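Local structure of CysE, serine acetyltransferase (Brucella abortus, 4HZD) at residues 46-50 with 51-55; 56-59 with 60-64; 88-91 with 92-96; 103-107 with 108-112; 144-147 with 148-152. The protein probably catalyses the transfer of an acetyl group from acetyl-coenzyme A to L-serine, the first step of cysteine biosynthesis from serine. All blocks are in the same frame, centred on the assembly; numbering follows the deposited sequence.

Interaction 1: 46-50 with 51-55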
loop_
_atom_site.group_PDB
_atom_site.type_symbol
_atom_site.label_atom_id
_atom_site.label_comp_id
_atom_site.label_asym_id
_atom_site.label_seq_id
_atom_site.Cartn_x
_atom_site.Cartn_y
_atom_site.Cartn_z
ATOM N N LEU A 46 20.619 5.458 -8.814
ATOM C CA LEU A 46 21.914 5.832 -8.214
ATOM C C LEU A 46 22.434 4.826 -7.169
ATOM O O LEU A 46 23.627 4.615 -7.076
ATOM C CB LEU A 46 21.902 7.277 -7.734
ATOM C CG LEU A 46 21.884 8.239 -8.930
ATOM C CD1 LEU A 46 21.422 9.622 -8.547
ATOM C CD2 LEU A 46 23.247 8.312 -9.616
ATOM N N ASN A 47 21.544 4.181 -6.425
ATOM C CA ASN A 47 21.961 3.127 -5.499
ATOM C C ASN A 47 22.235 1.780 -6.191
ATOM O O ASN A 47 22.674 0.852 -5.522
ATOM C CB ASN A 47 20.916 2.859 -4.379
ATOM C CG ASN A 47 20.713 4.036 -3.440
ATOM O OD1 ASN A 47 21.536 4.934 -3.381
ATOM N ND2 ASN A 47 19.603 4.022 -2.692
ATOM N N GLN A 48 21.917 1.646 -7.484
ATOM C CA GLN A 48 22.037 0.350 -8.145
ATOM C C GLN A 48 23.474 0.188 -8.622
ATOM O O GLN A 48 24.090 1.155 -9.077
ATOM C CB GLN A 48 21.057 0.250 -9.334
ATOM C CG GLN A 48 19.593 0.469 -8.943
ATOM C CD GLN A 48 18.980 -0.734 -8.246
ATOM O OE1 GLN A 48 19.588 -1.799 -8.182
ATOM N NE2 GLN A 48 17.763 -0.577 -7.740
ATOM N N PRO A 49 24.027 -1.018 -8.506
ATOM C CA PRO A 49 25.404 -1.140 -9.014
ATOM C C PRO A 49 25.478 -1.469 -10.513
ATOM O O PRO A 49 26.589 -1.637 -11.034
ATOM C CB PRO A 49 25.978 -2.314 -8.213
ATOM C CG PRO A 49 24.790 -3.165 -7.912
ATOM C CD PRO A 49 23.591 -2.227 -7.776
ATOM N N SER A 50 24.330 -1.570 -11.199
ATOM C CA SER A 50 24.358 -1.897 -12.632
ATOM C C SER A 50 23.090 -1.436 -13.346
ATOM O O SER A 50 22.031 -1.262 -12.724
ATOM C CB SER A 50 24.573 -3.415 -12.845
ATOM O OG SER A 50 23.443 -4.186 -12.429
ATOM N N LEU A 51 23.201 -1.226 -14.654
ATOM C CA LEU A 51 22.042 -0.888 -15.458
ATOM C C LEU A 51 21.012 -2.005 -15.393
ATOM O O LEU A 51 19.827 -1.731 -15.267
ATOM C CB LEU A 51 22.480 -0.571 -16.898
ATOM C CG LEU A 51 21.387 -0.253 -17.929
ATOM C CD1 LEU A 51 20.543 0.968 -17.525
ATOM C CD2 LEU A 51 22.081 0.031 -19.245
ATOM N N GLU A 52 21.464 -3.267 -15.433
ATOM C CA GLU A 52 20.542 -4.409 -15.344
ATOM C C GLU A 52 19.684 -4.342 -14.093
ATOM O O GLU A 52 18.461 -4.554 -14.138
ATOM C CB GLU A 52 21.316 -5.728 -15.333
ATOM C CG GLU A 52 22.005 -6.087 -16.632
ATOM C CD GLU A 52 23.411 -5.486 -16.817
ATOM O OE1 GLU A 52 23.884 -4.618 -16.048
ATOM O OE2 GLU A 52 24.064 -5.876 -17.794
ATOM N N GLU A 53 20.324 -4.048 -12.974
ATOM C CA GLU A 53 19.615 -3.933 -11.703
ATOM C C GLU A 53 18.673 -2.732 -11.645
ATOM O O GLU A 53 17.580 -2.857 -11.111
ATOM C CB GLU A 53 20.572 -3.981 -10.521
ATOM C CG GLU A 53 21.033 -5.397 -10.205
ATOM C CD GLU A 53 22.244 -5.395 -9.291
ATOM O OE1 GLU A 53 22.121 -5.892 -8.155
ATOM O OE2 GLU A 53 23.313 -4.866 -9.704
ATOM N N ALA A 54 19.068 -1.593 -12.216
ATOM C CA ALA A 54 18.139 -0.457 -12.338
ATOM C C ALA A 54 16.849 -0.780 -13.149
ATOM O O ALA A 54 15.739 -0.362 -12.735
ATOM C CB ALA A 54 18.846 0.744 -12.971
ATOM N N VAL A 55 17.028 -1.423 -14.315
ATOM C CA VAL A 55 15.933 -1.793 -15.258
ATOM C C VAL A 55 15.033 -2.806 -14.562
ATOM O O VAL A 55 13.797 -2.612 -14.500
ATOM C CB VAL A 55 16.474 -2.351 -16.643
ATOM C CG1 VAL A 55 15.389 -2.985 -17.534
ATOM C CG2 VAL A 55 17.174 -1.254 -17.446
#
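S50 meets E53 through its hydroxyl and A54 through its carbonyl. S50 OG accepts from E53 N at 3.2 Å, the N-H pointing at it with an angle of 157°. A chi1 of 69° sets OG between the backbone N and the carbonyl carbon, facing the E53 amide. From the backbone, S50 O accepts from A54 N at 3.0 Å. This is an N-cap: S50 precedes helix 51-63 in the alpha-helical N-terminal domain of serine acetyltransferase, and its hydroxyl takes up an amide that has no helical carbonyl before it.

Van der Waals contacts come from Q48, whose chain is bent at chi2. Its CG lies 3.8 Å from A54 CA and its OE1 3.3 Å from E53 CB, while its NE2 is bonded to A43 O of the preceding helix. E52 brings OE1 to 3.5 Å from S50 CB, with OE2 engaged by S88 of helix 87-101.

Interaction 2: 56-59 with 60-64; sequences MHRI and AERLG
R58 and R62 lie one turn apart on helix 51-63 of the alpha-helical N-terminal domain, their guanidinium planes only 16° from parallel. It is R62 CG, however, and not the R62 guanidinium, that covers one face of the R58 group, toward its rim and 3.5 Å from R58 CZ, and E61 CB stands at the edge of the same group. R58 CG is anti to the backbone N (chi1 -179°) and the chain bends at chi2, which folds the guanidinium forward along the helix to R62. R58 NH2 and R62 NE, both on cationic groups, are 3.7 Å apart. The charge of R58 is probably offset by D67 of the fourth subunit, which forms a salt bridge with its NH1, and R58 NE bonds to L113 O; R62 NH1 bonds instead to H119 ND1.

H57 and E61 cross obliquely. E61 CG packs over one face of the imidazole as a CH-pi contact, 3.9 Å from the ring centroid, so the aliphatic part of the glutamate does the touching. On another side of the helix, I59 and L63 run side by side and point the same way, against helix 116-132. Beneath these pairs run four i to i+4 backbone bonds, 2.8 Å for A60 N to M56 O. The apolar pair closes through methyl groups, I59 CG2 lying 3.5 Å from L63 CD1.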
loop_
_atom_site.group_PDB
_atom_site.type_symbol
_atom_site.label_atom_id
_atom_site.label_comp_id
_atom_site.label_asym_id
_atom_site.label_seq_id
_atom_site.Cartn_x
_atom_site.Cartn_y
_atom_site.Cartn_z
ATOM N N MET A 56 15.630 -3.844 -13.991
ATOM C CA MET A 56 14.832 -4.842 -13.218
ATOM C C MET A 56 14.051 -4.208 -12.089
ATOM O O MET A 56 12.862 -4.530 -11.904
ATOM C CB MET A 56 15.715 -5.971 -12.664
ATOM C CG MET A 56 16.370 -6.762 -13.773
ATOM S SD MET A 56 17.402 -8.146 -13.272
ATOM C CE MET A 56 18.297 -7.452 -11.895
ATOM N N HIS A 57 14.705 -3.306 -11.341
ATOM C CA HIS A 57 14.040 -2.598 -10.265
ATOM C C HIS A 57 12.900 -1.713 -10.749
ATOM O O HIS A 57 11.789 -1.801 -10.223
ATOM C CB HIS A 57 15.021 -1.778 -9.452
ATOM C CG HIS A 57 14.366 -0.919 -8.404
ATOM N ND1 HIS A 57 14.314 -1.271 -7.110
ATOM C CD2 HIS A 57 13.752 0.307 -8.496
ATOM C CE1 HIS A 57 13.697 -0.316 -6.401
ATOM N NE2 HIS A 57 13.342 0.649 -7.248
ATOM N N ARG A 58 13.157 -0.846 -11.729
ATOM C CA ARG A 58 12.079 -0.028 -12.308
ATOM C C ARG A 58 10.876 -0.864 -12.726
ATOM O O ARG A 58 9.713 -0.561 -12.353
ATOM C CB ARG A 58 12.584 0.757 -13.517
ATOM C CG ARG A 58 11.507 1.646 -14.135
ATOM C CD ARG A 58 11.360 2.915 -13.298
ATOM N NE ARG A 58 10.093 3.622 -13.465
ATOM C CZ ARG A 58 9.084 3.581 -12.594
ATOM N NH1 ARG A 58 9.159 2.798 -11.538
ATOM N NH2 ARG A 58 7.980 4.304 -12.800
ATOM N N ILE A 59 11.142 -1.942 -13.464
ATOM C CA ILE A 59 10.063 -2.719 -14.024
ATOM C C ILE A 59 9.323 -3.471 -12.921
ATOM O O ILE A 59 8.090 -3.504 -12.920
ATOM C CB ILE A 59 10.528 -3.680 -15.128
ATOM C CG1 ILE A 59 11.070 -2.882 -16.329
ATOM C CG2 ILE A 59 9.333 -4.477 -15.609
ATOM C CD1 ILE A 59 11.678 -3.759 -17.386
ATOM N N ALA A 60 10.081 -4.057 -11.985
ATOM C CA ALA A 60 9.489 -4.717 -10.839
ATOM C C ALA A 60 8.524 -3.797 -10.061
ATOM O O ALA A 60 7.431 -4.244 -9.700
ATOM C CB ALA A 60 10.552 -5.366 -9.937
ATOM N N GLU A 61 8.910 -2.533 -9.865
ATOM C CA GLU A 61 8.113 -1.546 -9.111
ATOM C C GLU A 61 6.855 -1.167 -9.870
ATOM O O GLU A 61 5.805 -0.965 -9.265
ATOM C CB GLU A 61 8.908 -0.249 -8.797
ATOM C CG GLU A 61 10.027 -0.403 -7.743
ATOM C CD GLU A 61 9.550 -1.012 -6.439
ATOM O OE1 GLU A 61 8.687 -0.406 -5.788
ATOM O OE2 GLU A 61 9.991 -2.130 -6.082
ATOM N N ARG A 62 6.953 -1.065 -11.194
ATOM C CA ARG A 62 5.766 -0.766 -11.999
ATOM C C ARG A 62 4.757 -1.923 -11.970
ATOM O O ARG A 62 3.549 -1.703 -11.860
ATOM C CB ARG A 62 6.171 -0.387 -13.437
ATOM C CG ARG A 62 7.115 0.829 -13.507
ATOM C CD ARG A 62 7.069 1.426 -14.923
ATOM N NE ARG A 62 5.870 2.248 -15.030
ATOM C CZ ARG A 62 5.474 2.939 -16.110
ATOM N NH1 ARG A 62 6.131 2.872 -17.261
ATOM N NH2 ARG A 62 4.391 3.696 -16.028
ATOM N N LEU A 63 5.254 -3.151 -12.011
ATOM C CA LEU A 63 4.360 -4.335 -12.065
ATOM C C LEU A 63 3.944 -4.801 -10.677
ATOM O O LEU A 63 2.932 -5.510 -10.528
ATOM C CB LEU A 63 5.079 -5.495 -12.806
ATOM C CG LEU A 63 5.545 -5.223 -14.240
ATOM C CD1 LEU A 63 6.468 -6.329 -14.717
ATOM C CD2 LEU A 63 4.330 -5.050 -15.146
ATOM N N GLY A 64 4.735 -4.463 -9.661
ATOM C CA GLY A 64 4.384 -4.855 -8.275
ATOM C C GLY A 64 2.932 -4.595 -7.863
ATOM O O GLY A 64 2.376 -3.559 -8.216
#

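Interaction 3: 88-91 with 92-96; sequences SHVL and RVDIQ
The H89 imidazole carries V93 CG1 over one face, and the R92 guanidinium takes S88 O at its edge. Both pairs are i to i+4 neighbours on helix 87-101 of the alpha-helical N-terminal domain. The methyl V93 CG1 comes closest to the imidazole at H89 CE1, 3.2 Å away. H89 CG is anti to the backbone N (chi1 164°), which swings the ring forward along the helix over the valine.

R92 reaches back instead. Its chain is extended from CG to NE, and NH1 donates to S88 O at 2.9 Å with an N-H...O angle of 153°. The oxygen lies in the guanidinium plane, but the donor stands 38° out of the S88 carbonyl plane, so the bond does not follow a lone pair. NH1 also forms a salt bridge with E52 of helix 51-63, and NH2 one with D17. D94 is held from elsewhere: R125 and Q122 of helix 116-132 bond OD2, and L164 N bonds OD1.

Backbone bonds continue the helix, V93 N to H89 O at 2.9 Å among them. L91 and I95 lie side by side, pointing the same way, and both pack on L51; L91 CD1 is 4.0 Å from I95 CD1.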
loop_
_atom_site.group_PDB
_atom_site.type_symbol
_atom_site.label_atom_id
_atom_site.label_comp_id
_atom_site.label_asym_id
_atom_site.label_seq_id
_atom_site.Cartn_x
_atom_site.Cartn_y
_atom_site.Cartn_z
ATOM N N SER A 88 21.865 -8.486 -20.904
ATOM C CA SER A 88 22.687 -7.279 -20.749
ATOM C C SER A 88 22.916 -6.512 -22.042
ATOM O O SER A 88 22.794 -5.299 -22.067
ATOM C CB SER A 88 24.046 -7.635 -20.127
ATOM O OG SER A 88 23.894 -8.001 -18.774
ATOM N N HIS A 89 23.276 -7.206 -23.115
ATOM C CA HIS A 89 23.416 -6.557 -24.425
ATOM C C HIS A 89 22.063 -6.211 -25.066
ATOM O O HIS A 89 21.902 -5.109 -25.634
ATOM C CB HIS A 89 24.239 -7.446 -25.350
ATOM C CG HIS A 89 24.124 -7.080 -26.815
ATOM N ND1 HIS A 89 24.785 -6.050 -27.351
ATOM C CD2 HIS A 89 23.383 -7.659 -27.853
ATOM C CE1 HIS A 89 24.489 -5.957 -28.668
ATOM N NE2 HIS A 89 23.635 -6.947 -28.972
ATOM N N VAL A 90 21.096 -7.139 -24.972
ATOM C CA VAL A 90 19.765 -6.933 -25.565
ATOM C C VAL A 90 19.141 -5.645 -25.007
ATOM O O VAL A 90 18.663 -4.800 -25.780
ATOM C CB VAL A 90 18.826 -8.140 -25.352
ATOM C CG1 VAL A 90 17.402 -7.827 -25.780
ATOM C CG2 VAL A 90 19.329 -9.398 -26.073
ATOM N N LEU A 91 19.180 -5.451 -23.686
ATOM C CA LEU A 91 18.487 -4.281 -23.098
ATOM C C LEU A 91 19.172 -2.957 -23.523
ATOM O O LEU A 91 18.517 -1.932 -23.700
ATOM C CB LEU A 91 18.357 -4.407 -21.554
ATOM C CG LEU A 91 19.603 -4.253 -20.687
ATOM C CD1 LEU A 91 19.910 -2.780 -20.489
ATOM C CD2 LEU A 91 19.485 -4.977 -19.341
ATOM N N ARG A 92 20.492 -2.993 -23.645
ATOM C CA ARG A 92 21.296 -1.878 -24.159
ATOM C C ARG A 92 21.003 -1.536 -25.636
ATOM O O ARG A 92 20.934 -0.351 -26.004
ATOM C CB ARG A 92 22.806 -2.148 -23.941
ATOM C CG ARG A 92 23.326 -1.714 -22.550
ATOM C CD ARG A 92 24.716 -2.290 -22.243
ATOM N NE ARG A 92 25.151 -2.061 -20.849
ATOM C CZ ARG A 92 24.804 -2.809 -19.787
ATOM N NH1 ARG A 92 23.961 -3.834 -19.898
ATOM N NH2 ARG A 92 25.290 -2.512 -18.582
ATOM N N VAL A 93 20.841 -2.550 -26.476
ATOM C CA VAL A 93 20.424 -2.293 -27.868
ATOM C C VAL A 93 18.972 -1.750 -27.916
ATOM O O VAL A 93 18.660 -0.859 -28.717
ATOM C CB VAL A 93 20.653 -3.484 -28.826
ATOM C CG1 VAL A 93 22.134 -3.832 -28.877
ATOM C CG2 VAL A 93 19.882 -4.708 -28.407
ATOM N N ASP A 94 18.105 -2.252 -27.032
ATOM C CA ASP A 94 16.723 -1.747 -26.956
ATOM C C ASP A 94 16.688 -0.283 -26.516
ATOM O O ASP A 94 15.892 0.515 -27.025
ATOM C CB ASP A 94 15.857 -2.610 -26.024
ATOM C CG ASP A 94 15.502 -3.963 -26.605
ATOM O OD1 ASP A 94 15.702 -4.230 -27.817
ATOM O OD2 ASP A 94 15.003 -4.801 -25.835
ATOM N N ILE A 95 17.549 0.069 -25.558
ATOM C CA ILE A 95 17.703 1.453 -25.107
ATOM C C ILE A 95 18.259 2.339 -26.238
ATOM O O ILE A 95 17.740 3.439 -26.507
ATOM C CB ILE A 95 18.623 1.537 -23.857
ATOM C CG1 ILE A 95 17.929 0.978 -22.608
ATOM C CG2 ILE A 95 19.080 2.977 -23.603
ATOM C CD1 ILE A 95 18.872 0.926 -21.404
ATOM N N GLN A 96 19.309 1.837 -26.895
ATOM C CA GLN A 96 19.885 2.500 -28.061
ATOM C C GLN A 96 18.880 2.702 -29.211
ATOM O O GLN A 96 18.908 3.750 -29.848
ATOM C CB GLN A 96 21.198 1.806 -28.521
ATOM C CG GLN A 96 21.962 2.570 -29.602
ATOM C CD GLN A 96 22.747 3.768 -29.064
ATOM O OE1 GLN A 96 23.247 3.765 -27.935
ATOM N NE2 GLN A 96 22.851 4.800 -29.880
#

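Interaction 4: 103-107 with 108-112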
loop_
_atom_site.group_PDB
_atom_site.type_symbol
_atom_site.label_atom_id
_atom_site.label_comp_id
_atom_site.label_asym_id
_atom_site.label_seq_id
_atom_site.Cartn_x
_atom_site.Cartn_y
_atom_site.Cartn_z
ATOM N N PRO A 103 12.727 11.296 -31.617
ATOM C CA PRO A 103 13.188 12.687 -31.420
ATOM C C PRO A 103 12.660 13.353 -30.125
ATOM O O PRO A 103 13.250 14.341 -29.647
ATOM C CB PRO A 103 12.634 13.423 -32.649
ATOM C CG PRO A 103 12.152 12.345 -33.593
ATOM C CD PRO A 103 11.744 11.203 -32.715
ATOM N N ALA A 104 11.585 12.795 -29.565
ATOM C CA ALA A 104 10.871 13.396 -28.448
ATOM C C ALA A 104 11.625 13.325 -27.121
ATOM O O ALA A 104 11.251 14.004 -26.177
ATOM C CB ALA A 104 9.497 12.741 -28.313
ATOM N N TYR A 105 12.651 12.470 -27.049
ATOM C CA TYR A 105 13.429 12.234 -25.818
ATOM C C TYR A 105 14.908 12.336 -26.126
ATOM O O TYR A 105 15.347 11.806 -27.142
ATOM C CB TYR A 105 13.095 10.847 -25.207
ATOM C CG TYR A 105 11.624 10.724 -24.913
ATOM C CD1 TYR A 105 11.064 11.357 -23.802
ATOM C CD2 TYR A 105 10.780 10.058 -25.793
ATOM C CE1 TYR A 105 9.704 11.304 -23.557
ATOM C CE2 TYR A 105 9.418 9.998 -25.572
ATOM C CZ TYR A 105 8.884 10.616 -24.446
ATOM O OH TYR A 105 7.524 10.555 -24.216
ATOM N N SER A 106 15.669 13.016 -25.259
ATOM C CA SER A 106 17.119 13.197 -25.493
ATOM C C SER A 106 18.055 12.334 -24.640
ATOM O O SER A 106 19.269 12.500 -24.726
ATOM C CB SER A 106 17.509 14.666 -25.327
ATOM O OG SER A 106 16.812 15.452 -26.277
ATOM N N ARG A 107 17.524 11.410 -23.833
ATOM C CA ARG A 107 18.402 10.753 -22.849
ATOM C C ARG A 107 18.258 9.225 -22.814
ATOM O O ARG A 107 17.156 8.700 -22.941
ATOM C CB ARG A 107 18.196 11.384 -21.450
ATOM C CG ARG A 107 18.289 12.929 -21.426
ATOM C CD ARG A 107 17.868 13.504 -20.079
ATOM N NE ARG A 107 16.536 13.009 -19.708
ATOM C CZ ARG A 107 15.997 13.131 -18.507
ATOM N NH1 ARG A 107 16.665 13.762 -17.540
ATOM N NH2 ARG A 107 14.787 12.618 -18.269
ATOM N N PHE A 108 19.381 8.516 -22.655
ATOM C CA PHE A 108 19.367 7.076 -22.404
ATOM C C PHE A 108 18.479 6.719 -21.196
ATOM O O PHE A 108 17.870 5.626 -21.128
ATOM C CB PHE A 108 20.788 6.574 -22.154
ATOM C CG PHE A 108 21.676 6.652 -23.348
ATOM C CD1 PHE A 108 21.306 6.050 -24.546
ATOM C CD2 PHE A 108 22.890 7.305 -23.279
ATOM C CE1 PHE A 108 22.105 6.119 -25.667
ATOM C CE2 PHE A 108 23.705 7.378 -24.408
ATOM C CZ PHE A 108 23.311 6.774 -25.601
ATOM N N MET A 109 18.385 7.654 -20.256
ATOM C CA MET A 109 17.588 7.439 -19.024
ATOM C C MET A 109 16.068 7.432 -19.294
ATOM O O MET A 109 15.302 6.827 -18.522
ATOM C CB MET A 109 17.922 8.538 -18.008
ATOM C CG MET A 109 17.314 8.303 -16.634
ATOM S SD MET A 109 18.046 9.427 -15.437
ATOM C CE MET A 109 17.140 10.944 -15.561
ATOM N N ASP A 110 15.638 8.089 -20.383
ATOM C CA ASP A 110 14.199 8.236 -20.672
ATOM C C ASP A 110 13.483 6.883 -20.820
ATOM O O ASP A 110 12.480 6.669 -20.157
ATOM C CB ASP A 110 13.910 9.211 -21.856
ATOM C CG ASP A 110 14.395 10.640 -21.579
ATOM O OD1 ASP A 110 14.425 11.068 -20.413
ATOM O OD2 ASP A 110 14.791 11.337 -22.523
ATOM N N PRO A 111 13.982 5.963 -21.683
ATOM C CA PRO A 111 13.297 4.639 -21.675
ATOM C C PRO A 111 13.374 3.865 -20.336
ATOM O O PRO A 111 12.383 3.214 -19.921
ATOM C CB PRO A 111 14.029 3.840 -22.776
ATOM C CG PRO A 111 15.312 4.621 -23.055
ATOM C CD PRO A 111 14.962 6.060 -22.781
ATOM N N VAL A 112 14.536 3.909 -19.697
ATOM C CA VAL A 112 14.737 3.180 -18.454
ATOM C C VAL A 112 13.696 3.601 -17.417
ATOM O O VAL A 112 13.043 2.745 -16.777
ATOM C CB VAL A 112 16.160 3.383 -17.923
ATOM C CG1 VAL A 112 16.301 2.749 -16.540
ATOM C CG2 VAL A 112 17.154 2.778 -18.908
#
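R107 and D110 form a salt bridge at the N-terminal end of short helix 109-113, in the alpha-helical N-terminal domain. The arginine grips the carboxylate side-on with two nitrogens, both on one oxygen: NH2 reaches D110 OD1 at 2.7 Å and NE reaches it at 3.0 Å. OD1 lies close to the guanidinium plane. NE approaches it on the syn side, whereas NH2 meets it nearly along the C-O axis; the guanidinium and carboxylate planes are 44° apart. A bend at chi3 (-54°) folds the arginine chain back so that NE and NH2 face the aspartate. R107 NH1 has a second acidic partner, D137 of the fourth subunit.

Two hydrogen bonds involve the R107 backbone. D110 N donates to R107 O at 3.0 Å. In return R107 N makes a weak bond to D110 OD2, so each carboxylate oxygen has a partner on the same arginine. The buried amide F108 N has no partner in the model.

Van der Waals contacts complete the turn. Y105 CB approaches D110 OD2 to 3.2 Å, and that oxygen lies at the edge of the tyrosine ring; the ring itself meets Y140 of the fourth subunit edge-to-face. M109 runs alongside R107 and lays its terminal methyl over one guanidinium face, CE being 3.5 Å from R107 NH1.

Interaction 5: 144-147 with 148-152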
loop_
_atom_site.group_PDB
_atom_site.type_symbol
_atom_site.label_atom_id
_atom_site.label_comp_id
_atom_site.label_asym_id
_atom_site.label_seq_id
_atom_site.Cartn_x
_atom_site.Cartn_y
_atom_site.Cartn_z
ATOM N N SER A 144 -0.488 -10.745 -18.034
ATOM C CA SER A 144 -1.708 -10.133 -17.506
ATOM C C SER A 144 -1.421 -8.798 -16.891
ATOM O O SER A 144 -2.140 -7.794 -17.147
ATOM C CB SER A 144 -2.371 -11.061 -16.456
ATOM O OG SER A 144 -3.483 -10.404 -15.873
ATOM N N ARG A 145 -0.371 -8.748 -16.073
ATOM C CA ARG A 145 -0.008 -7.490 -15.449
ATOM C C ARG A 145 0.503 -6.459 -16.480
ATOM O O ARG A 145 0.177 -5.262 -16.412
ATOM C CB ARG A 145 1.017 -7.750 -14.334
ATOM C CG ARG A 145 1.225 -6.542 -13.471
ATOM C CD ARG A 145 0.165 -6.396 -12.373
ATOM N NE ARG A 145 0.621 -5.251 -11.618
ATOM C CZ ARG A 145 -0.093 -4.189 -11.299
ATOM N NH1 ARG A 145 -1.382 -4.096 -11.593
ATOM N NH2 ARG A 145 0.504 -3.226 -10.637
ATOM N N SER A 146 1.261 -6.927 -17.473
ATOM C CA SER A 146 1.735 -6.023 -18.538
ATOM C C SER A 146 0.559 -5.504 -19.356
ATOM O O SER A 146 0.482 -4.290 -19.641
ATOM C CB SER A 146 2.806 -6.679 -19.428
ATOM O OG SER A 146 3.135 -5.851 -20.540
ATOM N N SER A 147 -0.396 -6.387 -19.675
ATOM C CA SER A 147 -1.583 -5.915 -20.403
ATOM C C SER A 147 -2.277 -4.794 -19.634
ATOM O O SER A 147 -2.727 -3.808 -20.226
ATOM C CB SER A 147 -2.577 -7.055 -20.669
ATOM O OG SER A 147 -3.579 -6.588 -21.552
ATOM N N SER A 148 -2.361 -4.933 -18.305
ATOM C CA SER A 148 -3.144 -3.974 -17.486
ATOM C C SER A 148 -2.398 -2.670 -17.223
ATOM O O SER A 148 -3.003 -1.594 -17.216
ATOM C CB SER A 148 -3.605 -4.618 -16.162
ATOM O OG SER A 148 -3.983 -3.608 -15.247
ATOM N N ILE A 149 -1.082 -2.748 -17.021
ATOM C CA ILE A 149 -0.317 -1.562 -16.609
ATOM C C ILE A 149 0.407 -0.889 -17.762
ATOM O O ILE A 149 0.517 0.348 -17.768
ATOM C CB ILE A 149 0.703 -1.894 -15.478
ATOM C CG1 ILE A 149 -0.017 -2.446 -14.250
ATOM C CG2 ILE A 149 1.535 -0.669 -15.076
ATOM C CD1 ILE A 149 -1.270 -1.669 -13.828
ATOM N N PHE A 150 0.902 -1.685 -18.733
ATOM C CA PHE A 150 1.548 -1.114 -19.919
ATOM C C PHE A 150 0.649 -1.111 -21.164
ATOM O O PHE A 150 1.045 -0.575 -22.206
ATOM C CB PHE A 150 2.901 -1.817 -20.240
ATOM C CG PHE A 150 3.834 -1.924 -19.058
ATOM C CD1 PHE A 150 3.914 -0.892 -18.083
ATOM C CD2 PHE A 150 4.667 -3.060 -18.905
ATOM C CE1 PHE A 150 4.792 -0.978 -17.014
ATOM C CE2 PHE A 150 5.522 -3.160 -17.800
ATOM C CZ PHE A 150 5.594 -2.121 -16.872
ATOM N N GLN A 151 -0.535 -1.719 -21.038
ATOM C CA GLN A 151 -1.522 -1.868 -22.142
ATOM C C GLN A 151 -0.964 -2.601 -23.346
ATOM O O GLN A 151 -1.368 -2.345 -24.505
ATOM C CB GLN A 151 -2.148 -0.509 -22.517
ATOM C CG GLN A 151 -2.924 0.113 -21.336
ATOM C CD GLN A 151 -2.017 0.797 -20.310
ATOM O OE1 GLN A 151 -1.157 1.613 -20.661
ATOM N NE2 GLN A 151 -2.230 0.495 -19.039
ATOM N N THR A 152 -0.026 -3.516 -23.074
ATOM C CA THR A 152 0.651 -4.310 -24.097
ATOM C C THR A 152 0.330 -5.754 -23.768
ATOM O O THR A 152 0.738 -6.271 -22.714
ATOM C CB THR A 152 2.183 -4.088 -24.081
ATOM O OG1 THR A 152 2.653 -4.231 -22.746
ATOM C CG2 THR A 152 2.551 -2.648 -24.511
HETATM O O HOH W 1 -3.523 -5.099 -13.116
#
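R145 lays its guanidinium over I149, whose CG1 sits beneath the centre of one face, 3.4 Å from R145 CZ. The arginine chain starts anti to the backbone N (chi1 -168°) and bends at chi2, bringing the flat group down over the next turn. At its edge, in plane, a water accepts from R145 NH1 at 2.8 Å and donates to S148 OG, linking the two side chains. NE and, weakly, NH2 are bonded to the L63 and G64 carbonyls at the end of helix 51-63.

Here helix 136-149 ends and the chain enters the left-handed beta-helix, whose first strand is 152-154. Backbone bonds close the final turn: I149 N to R145 O at 2.9 Å and F150 N to S146 O at 2.8 Å. Q151 then leaves with positive phi (58°), and its CA approaches S147 O at 3.0 Å in a CA-H...O contact. Beyond that bend T152 OG1 donates to S146 OG at 2.8 Å, tying T152 to the helix. Q151 NE2 turns back to S148 O, 2.9 Å away, while its OE1 is held by K116. S148 OG also bonds to I149 O of the fifth subunit.

Interactions 1 and 2 share helix 51-63, its capped start and its buried later turns, and touch where Q48 packs on H57. Interaction 3 is partly buried on helix 87-101 and joins interaction 1 through E52. Interaction 4 follows along the chain, from the loop after helix 87-101 into helix 109-113, its V112 meeting L51, V55 and I95, and R58 packing on V112. Interaction 5, also buried, receives the end of helix 51-63 through the bond of L63 O to R145 NE. Guanidinium-aliphatic overlap recurs in 56-64, 103-112 and 144-152; 46-55 and 103-112 add side-chain bonds at helix starts, and all but interaction 3 touch other subunits.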